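Local coordinates for protein CDA peptide synthetase I (Streptomyces coelicolor, PDB 4JN5) that is a nonribosomal peptide synthetase whose modelled part is a condensation domain, a two-lobed fold of the CoA-dependent acyltransferase clan, at residues P321-A326 / A441-V446; D162-A167 / P293-Y298; L49-R54 / A83-A88. All blocks are in the same frame, centred on the assembly; numbering follows the deposited sequence.

How the contacts relate
Along the chain come contact 3, contact 2 and contact 1, in series. All lie in one condensation domain. Contact 2 lies about 8 Å from the centre of the chain. Contacts 1 and 3 lie on opposite sides of that centre, with their centres about 57 Å apart. Contact 2 is about 27 Å from contact 3 and about 34 Å from contact 1, centre to centre. Helix 163-182 links two: its first turn enters contact 2, and later residues pack on helix 46-58 of contact 3. Contact 2 ties distant parts of the chain together; contact 1 joins a loop to the start of helix 325-340, and contact 3 one to the side of helix 46-58.

Contact 1: P321-A326 / A441-V446; sequences PGESFA and ATVDEV
Val-443 N donates to Glu-323 O at 2.9 Å, with an N-H...O angle of 156°. This is the straightest of the bonds between 321-326 and 441-446. The donor is tilted 30° from the carbonyl plane. A second bond runs the other way, from Phe-325 N to Ala-441 O at 3.2 Å. Together they bracket Ser-324 and Thr-442 in a single beta bridge. Ala-441 O also receives a CA-H...O contact, 3.2 Å from Ser-324 CA.

The packed part lies around Val-443. Its CG2 reaches back to Glu-323 O at 3.1 Å, a tight approach. With CG1 anti to the backbone N (chi1 172°), CG2 is set beside that N and near the carbonyl the N binds. Val-443 also touches Val-328 of helix 325-340. The ring of Phe-325 leads away from the loop and packs on Leu-435, Val-270 and Ala-273, so the inner side is hydrophobic.

The outer side is looser and more exposed. The methyl CG2 of Thr-442 lies near Gly-322 CA, but its place is doubtful. Asp-444 brings its CB to within 3.6 Å of Pro-321 CB. Its N donates to Pro-321 O at 3.2 Å, a more bent bond, and the place of that oxygen is less certain. The carboxylate oxygen OD2 comes to 3.9 Å from Gly-322 CA.

Ser-324 has a second task. It is the N-cap of helix 325-340, and its OG accepts from Arg-327 N. Arg-281 of helix 267-283 holds the other loop by bonding to Val-443 O and Val-446 O. The whole is an isolated beta bridge at a capped helix start, joining the loop after helix 418-437 to helix 325-340 at the edge of the condensation domain.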
ATOM      1  N   PRO A 321      30.504   4.225  -8.738  1.00 45.65           N
ATOM      2  CA  PRO A 321      30.151   5.054  -9.896  1.00 43.39           C
ATOM      3  C   PRO A 321      30.629   4.458 -11.215  1.00 44.08           C
ATOM      4  O   PRO A 321      29.927   4.569 -12.218  1.00 42.48           O
ATOM      5  CB  PRO A 321      30.890   6.369  -9.622  1.00 42.14           C
ATOM      6  CG  PRO A 321      31.088   6.397  -8.150  1.00 41.81           C
ATOM      7  CD  PRO A 321      31.296   4.970  -7.745  1.00 41.39           C
ATOM      8  N   GLY A 322      31.803   3.833 -11.207  1.00 47.23           N
ATOM      9  CA  GLY A 322      32.411   3.327 -12.424  1.00 41.91           C
ATOM     10  C   GLY A 322      31.814   2.038 -12.958  1.00 46.70           C
ATOM     11  O   GLY A 322      32.491   1.277 -13.649  1.00 48.98           O
ATOM     12  N   GLU A 323      30.548   1.790 -12.647  1.00 45.91           N
ATOM     13  CA  GLU A 323      29.872   0.595 -13.138  1.00 45.67           C
ATOM     14  C   GLU A 323      28.602   0.955 -13.903  1.00 33.70           C
ATOM     15  O   GLU A 323      27.984   1.986 -13.643  1.00 36.55           O
ATOM     16  CB  GLU A 323      29.547  -0.358 -11.985  1.00 44.89           C
ATOM     17  CG  GLU A 323      28.417   0.111 -11.086  1.00 37.77           C
ATOM     18  CD  GLU A 323      28.269  -0.750  -9.846  1.00 44.51           C
ATOM     19  OE1 GLU A 323      27.273  -0.575  -9.113  1.00 40.00           O
ATOM     20  OE2 GLU A 323      29.152  -1.600  -9.602  1.00 51.18           O
ATOM     21  N   SER A 324      28.225   0.104 -14.849  1.00 30.27           N
ATOM     22  CA  SER A 324      27.033   0.334 -15.656  1.00 31.04           C
ATOM     23  C   SER A 324      25.770   0.256 -14.808  1.00 28.27           C
ATOM     24  O   SER A 324      25.796  -0.249 -13.686  1.00 27.26           O
ATOM     25  CB  SER A 324      26.953  -0.688 -16.790  1.00 28.27           C
ATOM     26  OG  SER A 324      26.718  -1.992 -16.285  1.00 26.64           O
ATOM     27  N   PHE A 325      24.665   0.758 -15.348  1.00 26.17           N
ATOM     28  CA  PHE A 325      23.380   0.659 -14.669  1.00 25.54           C
ATOM     29  C   PHE A 325      22.921  -0.794 -14.634  1.00 25.76           C
ATOM     30  O   PHE A 325      22.263  -1.227 -13.687  1.00 26.71           O
ATOM     31  CB  PHE A 325      22.332   1.539 -15.354  1.00 22.53           C
ATOM     32  CG  PHE A 325      20.953   1.392 -14.780  1.00 23.12           C
ATOM     33  CD1 PHE A 325      20.691   1.757 -13.470  1.00 24.70           C
ATOM     34  CD2 PHE A 325      19.916   0.895 -15.552  1.00 24.40           C
ATOM     35  CE1 PHE A 325      19.422   1.622 -12.936  1.00 21.07           C
ATOM     36  CE2 PHE A 325      18.646   0.757 -15.025  1.00 25.81           C
ATOM     37  CZ  PHE A 325      18.398   1.123 -13.714  1.00 21.83           C
ATOM     38  N   ALA A 326      23.284  -1.544 -15.671  1.00 24.02           N
ATOM     39  CA  ALA A 326      22.958  -2.963 -15.751  1.00 23.57           C
ATOM     40  C   ALA A 326      23.579  -3.735 -14.593  1.00 26.24           C
ATOM     41  O   ALA A 326      22.985  -4.682 -14.078  1.00 30.28           O
ATOM     42  CB  ALA A 326      23.417  -3.537 -17.081  1.00 22.04           C
ATOM     43  N   ALA A 441      25.540   2.397 -19.931  1.00 27.09           N
ATOM     44  CA  ALA A 441      26.220   3.619 -19.511  1.00 32.70           C
ATOM     45  C   ALA A 441      26.697   3.551 -18.062  1.00 33.17           C
ATOM     46  O   ALA A 441      26.076   2.901 -17.220  1.00 29.24           O
ATOM     47  CB  ALA A 441      25.316   4.828 -19.714  1.00 27.97           C
ATOM     48  N   THR A 442      27.803   4.231 -17.781  1.00 37.92           N
ATOM     49  CA  THR A 442      28.354   4.284 -16.432  1.00 37.21           C
ATOM     50  C   THR A 442      27.493   5.180 -15.544  1.00 37.81           C
ATOM     51  O   THR A 442      26.992   6.211 -15.992  1.00 36.39           O
ATOM     52  CB  THR A 442      29.806   4.801 -16.446  1.00 37.21           C
ATOM     53  OG1 THR A 442      30.595   3.991 -17.324  1.00 36.96           O
ATOM     54  CG2 THR A 442      30.406   4.748 -15.057  1.00 42.50           C
ATOM     55  N   VAL A 443      27.320   4.779 -14.288  1.00 36.68           N
ATOM     56  CA  VAL A 443      26.474   5.515 -13.350  1.00 35.12           C
ATOM     57  C   VAL A 443      26.941   6.955 -13.153  1.00 38.14           C
ATOM     58  O   VAL A 443      26.126   7.864 -12.987  1.00 32.41           O
ATOM     59  CB  VAL A 443      26.405   4.810 -11.979  1.00 39.08           C
ATOM     60  CG1 VAL A 443      25.689   5.685 -10.960  1.00 34.46           C
ATOM     61  CG2 VAL A 443      25.716   3.463 -12.109  1.00 33.89           C
ATOM     62  N   ASP A 444      28.254   7.161 -13.179  1.00 38.98           N
ATOM     63  CA  ASP A 444      28.824   8.480 -12.920  1.00 35.76           C
ATOM     64  C   ASP A 444      28.597   9.474 -14.059  1.00 38.50           C
ATOM     65  O   ASP A 444      28.682  10.684 -13.855  1.00 40.89           O
ATOM     66  CB  ASP A 444      30.321   8.375 -12.599  1.00 35.30           C
ATOM     67  CG  ASP A 444      31.123   7.745 -13.726  1.00 47.82           C
ATOM     68  OD1 ASP A 444      30.729   7.891 -14.903  1.00 46.97           O
ATOM     69  OD2 ASP A 444      32.155   7.102 -13.436  1.00 51.54           O
ATOM     70  N   GLU A 445      28.303   8.966 -15.251  1.00 34.76           N
ATOM     71  CA  GLU A 445      28.206   9.824 -16.429  1.00 39.15           C
ATOM     72  C   GLU A 445      26.769  10.178 -16.802  1.00 38.37           C
ATOM     73  O   GLU A 445      26.532  11.140 -17.531  1.00 40.07           O
ATOM     74  CB  GLU A 445      28.904   9.177 -17.627  1.00 40.14           C
ATOM     75  CG  GLU A 445      28.101   8.067 -18.286  1.00 45.09           C
ATOM     76  CD  GLU A 445      28.755   7.547 -19.551  1.00 53.87           C
ATOM     77  OE1 GLU A 445      29.991   7.675 -19.679  1.00 57.35           O
ATOM     78  OE2 GLU A 445      28.030   7.017 -20.420  1.00 51.00           O
ATOM     79  N   VAL A 446      25.812   9.401 -16.306  1.00 34.27           N
ATOM     80  CA  VAL A 446      24.408   9.631 -16.634  1.00 34.82           C
ATOM     81  C   VAL A 446      23.940  11.007 -16.161  1.00 34.83           C
ATOM     82  O   VAL A 446      24.154  11.388 -15.009  1.00 32.54           O
ATOM     83  CB  VAL A 446      23.496   8.534 -16.049  1.00 34.05           C
ATOM     84  CG1 VAL A 446      22.039   8.837 -16.355  1.00 27.65           C
ATOM     85  CG2 VAL A 446      23.889   7.176 -16.608  1.00 36.97           C
TER

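Contact 2: D162-A167 / P293-Y298; sequences DGTSMA and PVTGRY
Asp-162 and Gly-163 end the HHxxxDG signature of condensation domains, and Arg-297 forms a salt bridge with this aspartate. Arg-297 NH2 lies 2.8 Å from Asp-162 OD2 and 3.0 Å from Asp-162 OD1. As hydrogen bonds both are weak, the one to OD2 strongly bent. The two groups come from opposite directions. Their planes are 89° apart, and the single nitrogen NH2 faces both oxygens. OD1 sits in the guanidinium plane, at its edge.

Asp-162 is also the N-cap of helix 163-182. Its CG stands between the backbone N and the carbonyl carbon (chi1 56°), which turns OD1 back to Ser-165 N at 2.9 Å. Thr-164 CG2 lies 3.6 Å from Arg-297 NE and packs against the end of the extended arginine chain.

Outside the segments, Arg-297 NH1 binds Thr-305 O and Ala-302 O, which fixes the turn of the guanidinium. Val-309 N donates to Asp-162 OD2, and Ser-165 OG bonds with Gly-307 N. The buried charge pair therefore joins the start of helix 163-182 to the long loop that connects strand 287-294 with its antiparallel partner, strand 311-318.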
ATOM      1  N   ASP A 162      -4.144  -3.722   3.879  1.00 20.99           N
ATOM      2  CA  ASP A 162      -2.850  -3.454   3.256  1.00 20.28           C
ATOM      3  C   ASP A 162      -3.005  -3.269   1.746  1.00 21.70           C
ATOM      4  O   ASP A 162      -4.113  -3.356   1.214  1.00 20.76           O
ATOM      5  CB  ASP A 162      -1.834  -4.560   3.569  1.00 19.73           C
ATOM      6  CG  ASP A 162      -2.312  -5.944   3.156  1.00 22.33           C
ATOM      7  OD1 ASP A 162      -3.166  -6.048   2.252  1.00 21.55           O
ATOM      8  OD2 ASP A 162      -1.821  -6.935   3.736  1.00 23.64           O
ATOM      9  N   GLY A 163      -1.895  -3.009   1.063  1.00 21.01           N
ATOM     10  CA  GLY A 163      -1.921  -2.777  -0.370  1.00 22.26           C
ATOM     11  C   GLY A 163      -2.626  -3.879  -1.136  1.00 21.09           C
ATOM     12  O   GLY A 163      -3.525  -3.620  -1.934  1.00 26.86           O
ATOM     13  N   THR A 164      -2.213  -5.116  -0.886  1.00 22.49           N
ATOM     14  CA  THR A 164      -2.788  -6.280  -1.550  1.00 24.51           C
ATOM     15  C   THR A 164      -4.303  -6.361  -1.369  1.00 21.36           C
ATOM     16  O   THR A 164      -5.027  -6.755  -2.285  1.00 25.22           O
ATOM     17  CB  THR A 164      -2.150  -7.581  -1.027  1.00 26.17           C
ATOM     18  OG1 THR A 164      -0.764  -7.612  -1.392  1.00 25.17           O
ATOM     19  CG2 THR A 164      -2.854  -8.799  -1.606  1.00 23.84           C
ATOM     20  N   SER A 165      -4.777  -5.985  -0.186  1.00 20.37           N
ATOM     21  CA  SER A 165      -6.196  -6.077   0.138  1.00 21.20           C
ATOM     22  C   SER A 165      -7.020  -5.006  -0.572  1.00 20.00           C
ATOM     23  O   SER A 165      -8.200  -5.207  -0.854  1.00 21.84           O
ATOM     24  CB  SER A 165      -6.403  -5.994   1.649  1.00 20.87           C
ATOM     25  OG  SER A 165      -5.731  -7.056   2.304  1.00 22.75           O
ATOM     26  N   MET A 166      -6.395  -3.868  -0.856  1.00 17.75           N
ATOM     27  CA  MET A 166      -7.062  -2.810  -1.603  1.00 20.27           C
ATOM     28  C   MET A 166      -7.495  -3.324  -2.970  1.00 23.06           C
ATOM     29  O   MET A 166      -8.625  -3.097  -3.398  1.00 20.07           O
ATOM     30  CB  MET A 166      -6.144  -1.598  -1.757  1.00 22.28           C
ATOM     31  CG  MET A 166      -5.927  -0.821  -0.472  1.00 23.06           C
ATOM     32  SD  MET A 166      -4.808   0.574  -0.691  1.00 28.88           S
ATOM     33  CE  MET A 166      -4.918   1.343   0.924  1.00 27.96           C
ATOM     34  N   ALA A 167      -6.591  -4.025  -3.649  1.00 22.54           N
ATOM     35  CA  ALA A 167      -6.896  -4.608  -4.949  1.00 22.32           C
ATOM     36  C   ALA A 167      -7.985  -5.669  -4.829  1.00 21.56           C
ATOM     37  O   ALA A 167      -8.924  -5.697  -5.626  1.00 24.58           O
ATOM     38  CB  ALA A 167      -5.641  -5.196  -5.578  1.00 19.31           C
ATOM     39  N   PRO A 293       8.776  -3.607   0.113  1.00 31.70           N
ATOM     40  CA  PRO A 293       7.647  -4.323   0.715  1.00 28.62           C
ATOM     41  C   PRO A 293       7.545  -5.759   0.213  1.00 28.33           C
ATOM     42  O   PRO A 293       7.883  -6.043  -0.935  1.00 30.24           O
ATOM     43  CB  PRO A 293       6.434  -3.517   0.244  1.00 26.60           C
ATOM     44  CG  PRO A 293       6.882  -2.869  -1.021  1.00 29.83           C
ATOM     45  CD  PRO A 293       8.335  -2.552  -0.814  1.00 25.72           C
ATOM     46  N   VAL A 294       7.095  -6.655   1.085  1.00 27.85           N
ATOM     47  CA  VAL A 294       6.821  -8.034   0.707  1.00 27.24           C
ATOM     48  C   VAL A 294       5.393  -8.371   1.123  1.00 30.28           C
ATOM     49  O   VAL A 294       4.873  -7.794   2.079  1.00 30.37           O
ATOM     50  CB  VAL A 294       7.811  -9.014   1.357  1.00 28.03           C
ATOM     51  CG1 VAL A 294       9.232  -8.715   0.896  1.00 25.13           C
ATOM     52  CG2 VAL A 294       7.714  -8.941   2.871  1.00 26.82           C
ATOM     53  N   THR A 295       4.761  -9.294   0.405  1.00 31.03           N
ATOM     54  CA  THR A 295       3.337  -9.566   0.597  1.00 31.01           C
ATOM     55  C   THR A 295       2.975  -9.959   2.030  1.00 31.60           C
ATOM     56  O   THR A 295       1.994  -9.462   2.587  1.00 29.70           O
ATOM     57  CB  THR A 295       2.817 -10.643  -0.385  1.00 38.69           C
ATOM     58  OG1 THR A 295       1.419 -10.860  -0.160  1.00 40.15           O
ATOM     59  CG2 THR A 295       3.567 -11.957  -0.201  1.00 28.83           C
ATOM     60  N   GLY A 296       3.769 -10.844   2.625  1.00 26.63           N
ATOM     61  CA  GLY A 296       3.485 -11.341   3.958  1.00 23.63           C
ATOM     62  C   GLY A 296       2.442 -12.444   3.938  1.00 27.97           C
ATOM     63  O   GLY A 296       1.973 -12.890   4.986  1.00 24.54           O
ATOM     64  N   ARG A 297       2.084 -12.889   2.738  1.00 26.05           N
ATOM     65  CA  ARG A 297       1.068 -13.921   2.575  1.00 23.93           C
ATOM     66  C   ARG A 297       1.672 -15.201   2.018  1.00 24.24           C
ATOM     67  O   ARG A 297       2.081 -15.256   0.859  1.00 29.83           O
ATOM     68  CB  ARG A 297      -0.050 -13.421   1.661  1.00 25.30           C
ATOM     69  CG  ARG A 297      -0.647 -12.106   2.120  1.00 29.53           C
ATOM     70  CD  ARG A 297      -1.612 -11.530   1.104  1.00 30.68           C
ATOM     71  NE  ARG A 297      -2.150 -10.253   1.558  1.00 27.39           N
ATOM     72  CZ  ARG A 297      -3.133 -10.140   2.442  1.00 25.32           C
ATOM     73  NH1 ARG A 297      -3.680 -11.228   2.958  1.00 27.93           N
ATOM     74  NH2 ARG A 297      -3.567  -8.943   2.811  1.00 26.28           N
ATOM     75  N   TYR A 298       1.725 -16.230   2.855  1.00 23.41           N
ATOM     76  CA  TYR A 298       2.298 -17.507   2.459  1.00 27.71           C
ATOM     77  C   TYR A 298       1.247 -18.606   2.553  1.00 27.15           C
ATOM     78  O   TYR A 298       0.760 -18.918   3.638  1.00 25.70           O
ATOM     79  CB  TYR A 298       3.503 -17.843   3.339  1.00 26.69           C
ATOM     80  CG  TYR A 298       4.550 -16.754   3.375  1.00 26.77           C
ATOM     81  CD1 TYR A 298       5.605 -16.746   2.472  1.00 27.95           C
ATOM     82  CD2 TYR A 298       4.478 -15.726   4.306  1.00 28.77           C
ATOM     83  CE1 TYR A 298       6.562 -15.748   2.499  1.00 26.03           C
ATOM     84  CE2 TYR A 298       5.431 -14.725   4.340  1.00 26.75           C
ATOM     85  CZ  TYR A 298       6.470 -14.741   3.436  1.00 28.85           C
ATOM     86  OH  TYR A 298       7.421 -13.747   3.470  1.00 30.61           O
TER

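Contact 3: L49-R54 / A83-A88; sequences LSRALR and APEGSA
Arg-54 reaches from helix 46-58 to Ala-83 and Glu-85 of the loop opposite. Its CB lies 4.0 Å from Glu-85 OE1, and its CG is as far from Ala-83 O. CD sits between the two oxygens, 3.5 Å from Glu-85 OE1. There the chain bends (chi3 -60°), and the guanidinium runs alongside the loop until NH1 meets Ala-83. NE makes a long salt bridge to Glu-85 OE1 at 3.5 Å and donates to water 2 at 3.0 Å. The guanidinium and carboxylate planes are 81° apart. At the tip, NH1 donates to Ala-83 O at 2.8 Å, from above the carbonyl plane. NH1 also donates to water 4, which takes a bond from Ala-83 N.

Water carries much of the rest. Water 2 donates to Ser-50 O and Glu-85 OE1. Water 3 links Arg-51 O to the same OE1, and water 1 joins Ser-50 OG to Glu-85 OE2. Glu-85 is at the second position of a type II turn from Pro-84 to Ser-87.

This is a solvated surface contact. It joins the outer side of helix 46-58 to the loop between strands 75-79 and 103-107, while Leu-49 and Leu-53 of the helix pack on strands 103-107 and 138-144 and on helix 163-182.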
ATOM      1  N   LEU A  49     -24.003   0.992  -6.675  1.00 22.54           N
ATOM      2  CA  LEU A  49     -22.654   0.894  -6.132  1.00 24.72           C
ATOM      3  C   LEU A  49     -22.673   0.892  -4.605  1.00 27.93           C
ATOM      4  O   LEU A  49     -21.917   0.160  -3.966  1.00 23.39           O
ATOM      5  CB  LEU A  49     -21.776   2.031  -6.653  1.00 18.05           C
ATOM      6  CG  LEU A  49     -20.275   1.859  -6.406  1.00 25.73           C
ATOM      7  CD1 LEU A  49     -19.785   0.548  -7.004  1.00 20.20           C
ATOM      8  CD2 LEU A  49     -19.491   3.038  -6.968  1.00 24.63           C
ATOM      9  N   SER A  50     -23.544   1.715  -4.027  1.00 24.98           N
ATOM     10  CA  SER A  50     -23.711   1.758  -2.579  1.00 26.85           C
ATOM     11  C   SER A  50     -24.215   0.415  -2.067  1.00 27.25           C
ATOM     12  O   SER A  50     -23.860  -0.025  -0.973  1.00 26.21           O
ATOM     13  CB  SER A  50     -24.689   2.868  -2.189  1.00 23.93           C
ATOM     14  OG  SER A  50     -25.018   2.795  -0.813  1.00 29.99           O
ATOM     15  N   ARG A  51     -25.049  -0.233  -2.874  1.00 28.38           N
ATOM     16  CA  ARG A  51     -25.611  -1.529  -2.525  1.00 30.62           C
ATOM     17  C   ARG A  51     -24.543  -2.616  -2.613  1.00 24.52           C
ATOM     18  O   ARG A  51     -24.443  -3.475  -1.737  1.00 20.69           O
ATOM     19  CB  ARG A  51     -26.786  -1.849  -3.449  1.00 27.20           C
ATOM     20  CG  ARG A  51     -27.614  -3.051  -3.038  1.00 38.35           C
ATOM     21  CD  ARG A  51     -29.101  -2.767  -3.225  1.00 42.64           C
ATOM     22  NE  ARG A  51     -29.365  -2.027  -4.456  1.00 40.02           N
ATOM     23  CZ  ARG A  51     -29.632  -2.595  -5.628  1.00 41.25           C
ATOM     24  NH1 ARG A  51     -29.678  -3.917  -5.733  1.00 39.45           N
ATOM     25  NH2 ARG A  51     -29.856  -1.839  -6.696  1.00 33.97           N
ATOM     26  N   ALA A  52     -23.738  -2.563  -3.670  1.00 21.31           N
ATOM     27  CA  ALA A  52     -22.658  -3.526  -3.866  1.00 24.85           C
ATOM     28  C   ALA A  52     -21.587  -3.394  -2.789  1.00 21.71           C
ATOM     29  O   ALA A  52     -20.912  -4.367  -2.451  1.00 21.78           O
ATOM     30  CB  ALA A  52     -22.042  -3.365  -5.251  1.00 20.60           C
ATOM     31  N   LEU A  53     -21.434  -2.187  -2.254  1.00 20.52           N
ATOM     32  CA  LEU A  53     -20.447  -1.932  -1.212  1.00 19.88           C
ATOM     33  C   LEU A  53     -20.811  -2.659   0.076  1.00 24.88           C
ATOM     34  O   LEU A  53     -19.970  -3.324   0.682  1.00 23.43           O
ATOM     35  CB  LEU A  53     -20.307  -0.431  -0.946  1.00 19.86           C
ATOM     36  CG  LEU A  53     -19.345  -0.034   0.176  1.00 20.41           C
ATOM     37  CD1 LEU A  53     -17.945  -0.565  -0.091  1.00 14.34           C
ATOM     38  CD2 LEU A  53     -19.321   1.477   0.365  1.00 21.13           C
ATOM     39  N   ARG A  54     -22.068  -2.533   0.490  1.00 25.28           N
ATOM     40  CA  ARG A  54     -22.539  -3.185   1.707  1.00 23.00           C
ATOM     41  C   ARG A  54     -22.374  -4.699   1.616  1.00 21.83           C
ATOM     42  O   ARG A  54     -21.963  -5.346   2.579  1.00 19.06           O
ATOM     43  CB  ARG A  54     -23.998  -2.817   1.989  1.00 26.52           C
ATOM     44  CG  ARG A  54     -24.551  -3.410   3.278  1.00 30.92           C
ATOM     45  CD  ARG A  54     -25.923  -2.837   3.611  1.00 26.94           C
ATOM     46  NE  ARG A  54     -25.877  -1.389   3.793  1.00 32.49           N
ATOM     47  CZ  ARG A  54     -25.677  -0.784   4.960  1.00 29.59           C
ATOM     48  NH1 ARG A  54     -25.508  -1.502   6.061  1.00 25.64           N
ATOM     49  NH2 ARG A  54     -25.650   0.541   5.027  1.00 27.22           N
ATOM     50  N   ALA A  83     -25.337  -3.729   9.212  1.00 27.61           N
ATOM     51  CA  ALA A  83     -26.786  -3.858   9.138  1.00 29.96           C
ATOM     52  C   ALA A  83     -27.216  -4.271   7.734  1.00 34.73           C
ATOM     53  O   ALA A  83     -26.502  -4.019   6.762  1.00 34.31           O
ATOM     54  CB  ALA A  83     -27.456  -2.551   9.535  1.00 34.48           C
ATOM     55  N   PRO A  84     -28.384  -4.920   7.624  1.00 37.38           N
ATOM     56  CA  PRO A  84     -28.934  -5.284   6.314  1.00 34.03           C
ATOM     57  C   PRO A  84     -29.215  -4.044   5.472  1.00 31.20           C
ATOM     58  O   PRO A  84     -29.373  -2.954   6.020  1.00 36.84           O
ATOM     59  CB  PRO A  84     -30.251  -5.980   6.671  1.00 36.44           C
ATOM     60  CG  PRO A  84     -30.053  -6.473   8.065  1.00 36.10           C
ATOM     61  CD  PRO A  84     -29.205  -5.436   8.732  1.00 34.48           C
ATOM     62  N   GLU A  85     -29.269  -4.210   4.155  1.00 33.95           N
ATOM     63  CA  GLU A  85     -29.600  -3.105   3.265  1.00 35.02           C
ATOM     64  C   GLU A  85     -31.007  -2.604   3.571  1.00 35.07           C
ATOM     65  O   GLU A  85     -31.926  -3.399   3.762  1.00 37.96           O
ATOM     66  CB  GLU A  85     -29.501  -3.546   1.801  1.00 29.81           C
ATOM     67  CG  GLU A  85     -29.856  -2.462   0.789  1.00 30.63           C
ATOM     68  CD  GLU A  85     -28.804  -1.368   0.697  1.00 37.74           C
ATOM     69  OE1 GLU A  85     -27.597  -1.691   0.726  1.00 39.81           O
ATOM     70  OE2 GLU A  85     -29.183  -0.182   0.595  1.00 38.53           O
ATOM     71  N   GLY A  86     -31.168  -1.286   3.630  1.00 34.49           N
ATOM     72  CA  GLY A  86     -32.469  -0.687   3.870  1.00 38.15           C
ATOM     73  C   GLY A  86     -32.869  -0.643   5.332  1.00 34.90           C
ATOM     74  O   GLY A  86     -33.902  -0.073   5.684  1.00 35.00           O
ATOM     75  N   SER A  87     -32.052  -1.248   6.189  1.00 32.40           N
ATOM     76  CA  SER A  87     -32.321  -1.262   7.624  1.00 37.24           C
ATOM     77  C   SER A  87     -32.033   0.096   8.255  1.00 32.84           C
ATOM     78  O   SER A  87     -31.195   0.852   7.764  1.00 35.98           O
ATOM     79  CB  SER A  87     -31.490  -2.348   8.316  1.00 37.79           C
ATOM     80  OG  SER A  87     -31.675  -2.317   9.722  1.00 31.90           O
ATOM     81  N   ALA A  88     -32.734   0.401   9.342  1.00 28.34           N
ATOM     82  CA  ALA A  88     -32.523   1.654  10.059  1.00 36.88           C
ATOM     83  C   ALA A  88     -31.295   1.556  10.957  1.00 39.67           C
ATOM     84  O   ALA A  88     -30.843   2.555  11.520  1.00 36.73           O
ATOM     85  CB  ALA A  88     -33.755   2.018  10.876  1.00 31.20           C
TER
HETATM   86  O   HOH W   1     -27.657   1.934  -0.307  1.00 30.37           O
HETATM   87  O   HOH W   2     -25.576   0.617   1.638  1.00 37.27           O
HETATM   88  O   HOH W   3     -26.616  -4.029  -0.228  1.00 32.16           O
HETATM   89  O   HOH W   4     -24.795  -0.815   8.969  1.00 34.04           O